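Local coordinates for protein CytC3 (Streptomyces, PDB 3GJA) that probably acts as a nonheme iron halogenase, a biosynthetic enzyme built on the beta barrel of the phytanoyl-CoA dioxygenase family, at residues R51-Y56 against S306-E311; P262-V267 against D295-N300. All blocks are in the same frame, centred on the assembly; numbering follows the deposited sequence.

Overall arrangement
Both contacts use the long loop that follows strand 289-290 near the end of the chain, folding it back onto earlier parts of the barrel protein. Contact 2 pins residues 295-300 beside the turn between strands 253-262 and 266-267; contact 1 lays residues 306-311, a little further on, against the loop after helix 34-49. In the sequence, both segments of contact 2 fall between those of contact 1. Their centres are about 22 Å apart and their nearest atoms about 8 Å, and each centre lies about 18 Å from that of the chain. A bound acetate, probably from the crystallisation liquor, sits about 6 Å from the side chain of Gln264 in contact 2.

Contact 1. Residues R51-Y56 against S306-E311; sequences RSLAIY and SQRGYE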
# COMPACT_ATOMS: atom_id res chain seq x y z
N ARG A 51 -5.26 -5.71 -19.57
CA ARG A 51 -6.27 -5.15 -18.67
C ARG A 51 -7.65 -5.74 -18.91
O ARG A 51 -8.64 -5.23 -18.39
CB ARG A 51 -6.33 -3.62 -18.83
CG ARG A 51 -5.05 -2.89 -18.43
CD ARG A 51 -5.22 -1.37 -18.53
NE ARG A 51 -6.25 -0.89 -17.61
CZ ARG A 51 -6.08 -0.70 -16.30
NH1 ARG A 51 -4.90 -0.94 -15.73
NH2 ARG A 51 -7.10 -0.30 -15.55
N SER A 52 -7.72 -6.81 -19.70
CA SER A 52 -8.99 -7.43 -20.03
C SER A 52 -9.89 -7.66 -18.81
O SER A 52 -11.11 -7.62 -18.92
CB SER A 52 -8.77 -8.77 -20.75
OG SER A 52 -8.35 -9.77 -19.85
N LEU A 53 -9.29 -7.89 -17.65
CA LEU A 53 -10.08 -8.13 -16.45
C LEU A 53 -9.82 -7.14 -15.32
O LEU A 53 -10.15 -7.41 -14.17
CB LEU A 53 -9.83 -9.55 -15.94
CG LEU A 53 -10.48 -10.68 -16.75
CD1 LEU A 53 -9.97 -12.03 -16.27
CD2 LEU A 53 -11.99 -10.60 -16.61
N ALA A 54 -9.21 -6.00 -15.64
CA ALA A 54 -8.93 -4.99 -14.63
C ALA A 54 -10.26 -4.35 -14.23
O ALA A 54 -11.14 -4.16 -15.06
CB ALA A 54 -7.99 -3.93 -15.19
N ILE A 55 -10.41 -4.02 -12.95
CA ILE A 55 -11.67 -3.44 -12.50
C ILE A 55 -11.89 -1.99 -12.93
O ILE A 55 -13.04 -1.53 -12.95
CB ILE A 55 -11.83 -3.55 -10.98
CG1 ILE A 55 -10.78 -2.71 -10.26
CG2 ILE A 55 -11.75 -5.00 -10.57
CD1 ILE A 55 -11.10 -2.48 -8.78
N TYR A 56 -10.83 -1.28 -13.29
CA TYR A 56 -11.00 0.10 -13.74
C TYR A 56 -10.86 0.20 -15.25
O TYR A 56 -9.91 -0.30 -15.83
CB TYR A 56 -10.00 1.04 -13.06
CG TYR A 56 -10.13 1.04 -11.55
CD1 TYR A 56 -11.38 1.01 -10.94
CD2 TYR A 56 -9.00 1.04 -10.74
CE1 TYR A 56 -11.51 0.98 -9.56
CE2 TYR A 56 -9.11 1.02 -9.36
CZ TYR A 56 -10.37 0.98 -8.77
OH TYR A 56 -10.49 0.95 -7.41
N SER A 306 -11.22 -12.69 -6.50
CA SER A 306 -10.61 -11.81 -7.48
C SER A 306 -11.34 -11.95 -8.81
O SER A 306 -12.06 -12.93 -9.04
CB SER A 306 -9.14 -12.16 -7.69
OG SER A 306 -8.98 -13.06 -8.78
N GLN A 307 -11.12 -10.98 -9.68
CA GLN A 307 -11.74 -10.95 -10.99
C GLN A 307 -11.32 -12.17 -11.81
O GLN A 307 -11.83 -12.38 -12.91
CB GLN A 307 -11.32 -9.68 -11.70
CG GLN A 307 -12.36 -9.11 -12.61
CD GLN A 307 -13.57 -8.57 -11.87
OE1 GLN A 307 -14.49 -8.04 -12.48
NE2 GLN A 307 -13.56 -8.69 -10.54
N ARG A 308 -10.37 -12.95 -11.30
CA ARG A 308 -9.90 -14.14 -12.01
C ARG A 308 -10.17 -15.40 -11.22
O ARG A 308 -9.57 -16.45 -11.49
CB ARG A 308 -8.40 -14.05 -12.32
CG ARG A 308 -8.09 -13.57 -13.72
CD ARG A 308 -6.62 -13.78 -14.08
NE ARG A 308 -6.35 -13.35 -15.45
CZ ARG A 308 -6.24 -12.07 -15.81
NH1 ARG A 308 -6.36 -11.11 -14.92
NH2 ARG A 308 -6.03 -11.77 -17.08
N GLY A 309 -11.06 -15.31 -10.25
CA GLY A 309 -11.40 -16.48 -9.46
C GLY A 309 -10.45 -16.78 -8.32
O GLY A 309 -10.57 -17.82 -7.67
N TYR A 310 -9.49 -15.90 -8.07
CA TYR A 310 -8.57 -16.14 -6.97
C TYR A 310 -9.36 -15.86 -5.70
O TYR A 310 -9.88 -14.76 -5.49
CB TYR A 310 -7.35 -15.22 -7.08
CG TYR A 310 -6.32 -15.45 -5.99
CD1 TYR A 310 -6.55 -15.02 -4.69
CD2 TYR A 310 -5.12 -16.12 -6.27
CE1 TYR A 310 -5.62 -15.25 -3.68
CE2 TYR A 310 -4.18 -16.35 -5.26
CZ TYR A 310 -4.44 -15.91 -3.97
OH TYR A 310 -3.54 -16.15 -2.96
N GLU A 311 -9.48 -16.88 -4.86
CA GLU A 311 -10.23 -16.79 -3.62
C GLU A 311 -9.41 -16.22 -2.48
O GLU A 311 -8.31 -16.70 -2.20
CB GLU A 311 -10.74 -18.18 -3.24
CG GLU A 311 -11.76 -18.21 -2.13
CD GLU A 311 -13.01 -17.43 -2.48
OE1 GLU A 311 -13.51 -17.57 -3.62
OE2 GLU A 311 -13.50 -16.68 -1.60
O HOH W 1 -6.71 -8.33 -16.63
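Leu53 and Arg308 carry most of the van der Waals packing in this contact. The CD1 methyl of Leu53 lies over the centre of one face of the Arg308 guanidinium, 3.7 Å above its plane, and the same methyl reaches back to Arg308 CG at 3.5 Å. The Arg308 chain runs extended from CG to NE, which sets both CG and the guanidinium against this one methyl. Beside this pair, Gln307 packs on the backbone: its CG comes within 3.2 Å of Leu53 O. A bend at chi2 (69°) swings the amide toward Ile55, where Gln307 NE2 stands 4.1 Å from the CG2 methyl.

The polar link between the segments is indirect. A single water accepts from Leu53 N at 2.8 Å and, more distantly, from Arg308 NH1 at 3.3 Å. The same NH1 is also hydrogen-bonded to the carbonyl of Asp73, which probably helps fix the guanidinium against the leucine methyl; a long, weak ion pair joins NH2 to Asp50.

Within each segment further bonds hold the loop in shape. Arg51 NH2 donates to Tyr56 O (2.8 Å), close to the guanidinium plane, while Tyr310 N donates to Ser306 OG at 3.0 Å.

Two type I beta turns, Arg51 to Ala54 and Ser306 to Gly309, thus meet at the protein surface. Together they join the loop following helix 34-49 to the C-terminal part of the chain.

Contact 2. Residues P262-V267 against D295-N300; sequences PTQVQV and DEYGHN
His299 and Asn300 direct their side chains toward the backbone of the turn Pro262 to Val265 and the short strand that follows. The imidazole enters with NE2 foremost, donating to Thr263 O at 2.9 Å; the donor lies in that carbonyl's plane, although the oxygen is tilted 29° from the ring plane. A weak second bond runs from NE2 to Val265 O. With CG between the backbone N and the carbonyl carbon (chi1 58°), the ring stands between Gln266 CG over one face and Tyr297 CB over the other.

Asn300 works as a two-ended clamp. Its ND2 donates almost straight (177°) to Val265 O at 2.7 Å, within the amide plane, while OD1 takes Val267 N at 2.6 Å from above the carbonyl plane. Further along, the Tyr297 ring lies with one face against Gln264 CA, a CH-pi contact 3.8 Å from the ring centroid. A water joins Thr263 O, Asp295 OD1 and Asn300 ND2.

An alanine in place of His299 would probably leave Thr263 O without its imidazole donor and open a gap between Gln266 and Tyr297. His299 NE2 and Asn300 ND2 supply N-H groups to carbonyls of the turn, while Asn300 OD1 accepts the backbone N-H of Val267 in strand 266-267, giving a mainly side-chain-to-backbone junction.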
# COMPACT_ATOMS: atom_id res chain seq x y z
N PRO A 262 -7.96 -1.45 9.40
CA PRO A 262 -8.79 -2.43 10.13
C PRO A 262 -10.24 -2.35 9.68
O PRO A 262 -10.67 -1.32 9.16
CB PRO A 262 -8.58 -2.03 11.60
CG PRO A 262 -8.33 -0.57 11.52
CD PRO A 262 -7.39 -0.47 10.33
N THR A 263 -10.99 -3.43 9.88
CA THR A 263 -12.40 -3.52 9.47
C THR A 263 -13.33 -2.39 9.93
O THR A 263 -14.30 -2.05 9.25
CB THR A 263 -13.02 -4.86 9.95
OG1 THR A 263 -12.73 -5.06 11.34
CG2 THR A 263 -12.47 -6.03 9.15
N GLN A 264 -13.06 -1.83 11.10
CA GLN A 264 -13.86 -0.75 11.65
C GLN A 264 -13.78 0.51 10.79
O GLN A 264 -14.60 1.42 10.92
CB GLN A 264 -13.37 -0.44 13.05
CG GLN A 264 -12.10 -1.21 13.39
CD GLN A 264 -11.02 -0.31 13.92
OE1 GLN A 264 -9.93 -0.76 14.23
NE2 GLN A 264 -11.33 0.97 14.02
N VAL A 265 -12.78 0.56 9.91
CA VAL A 265 -12.60 1.72 9.06
C VAL A 265 -13.48 1.69 7.81
O VAL A 265 -13.69 0.63 7.21
CB VAL A 265 -11.13 1.86 8.63
CG1 VAL A 265 -10.97 3.02 7.65
CG2 VAL A 265 -10.26 2.06 9.86
N GLN A 266 -13.99 2.85 7.43
CA GLN A 266 -14.81 2.94 6.24
C GLN A 266 -13.98 3.34 5.02
O GLN A 266 -13.23 4.32 5.05
CB GLN A 266 -15.93 3.96 6.45
CG GLN A 266 -16.86 3.61 7.59
CD GLN A 266 -18.12 4.44 7.56
OE1 GLN A 266 -18.98 4.26 6.69
NE2 GLN A 266 -18.24 5.36 8.50
N VAL A 267 -14.12 2.56 3.96
CA VAL A 267 -13.39 2.80 2.73
C VAL A 267 -14.33 3.43 1.73
O VAL A 267 -15.44 2.96 1.52
CB VAL A 267 -12.84 1.47 2.18
CG1 VAL A 267 -12.17 1.69 0.82
CG2 VAL A 267 -11.86 0.89 3.18
N ASP A 295 -14.97 -9.85 9.47
CA ASP A 295 -15.53 -8.52 9.31
C ASP A 295 -16.88 -8.43 10.01
O ASP A 295 -17.90 -8.88 9.49
CB ASP A 295 -15.68 -8.18 7.82
CG ASP A 295 -16.35 -6.83 7.60
OD1 ASP A 295 -16.34 -6.01 8.53
OD2 ASP A 295 -16.88 -6.60 6.49
N GLU A 296 -16.87 -7.83 11.20
CA GLU A 296 -18.06 -7.65 12.01
C GLU A 296 -18.82 -6.39 11.63
O GLU A 296 -19.73 -5.99 12.34
CB GLU A 296 -17.69 -7.54 13.49
CG GLU A 296 -16.95 -8.73 14.05
CD GLU A 296 -16.13 -8.36 15.27
OE1 GLU A 296 -15.08 -7.70 15.09
OE2 GLU A 296 -16.53 -8.72 16.40
N TYR A 297 -18.44 -5.76 10.52
CA TYR A 297 -19.09 -4.52 10.11
C TYR A 297 -19.92 -4.53 8.84
O TYR A 297 -21.06 -4.08 8.85
CB TYR A 297 -18.06 -3.39 10.01
CG TYR A 297 -17.42 -3.08 11.34
CD1 TYR A 297 -16.39 -3.88 11.85
CD2 TYR A 297 -17.87 -2.02 12.12
CE1 TYR A 297 -15.85 -3.63 13.10
CE2 TYR A 297 -17.34 -1.77 13.38
CZ TYR A 297 -16.33 -2.57 13.86
OH TYR A 297 -15.79 -2.31 15.09
N GLY A 298 -19.36 -5.01 7.74
CA GLY A 298 -20.12 -5.03 6.51
C GLY A 298 -20.44 -3.66 5.93
O GLY A 298 -21.29 -3.55 5.04
N HIS A 299 -19.78 -2.60 6.40
CA HIS A 299 -20.05 -1.26 5.87
C HIS A 299 -19.18 -0.88 4.68
O HIS A 299 -19.27 0.24 4.17
CB HIS A 299 -19.91 -0.21 6.98
CG HIS A 299 -18.56 -0.19 7.64
ND1 HIS A 299 -18.33 0.45 8.83
CD2 HIS A 299 -17.38 -0.73 7.26
CE1 HIS A 299 -17.06 0.31 9.17
NE2 HIS A 299 -16.46 -0.40 8.23
N ASN A 300 -18.34 -1.80 4.23
CA ASN A 300 -17.46 -1.55 3.09
C ASN A 300 -17.76 -2.50 1.93
O ASN A 300 -18.29 -3.58 2.15
CB ASN A 300 -15.99 -1.76 3.47
CG ASN A 300 -15.47 -0.69 4.39
OD1 ASN A 300 -15.68 0.49 4.16
ND2 ASN A 300 -14.77 -1.10 5.44
O HOH W 2 -14.44 -7.09 12.39
O HOH W 3 -15.08 -3.66 7.33
O HOH W 4 -17.72 2.68 3.36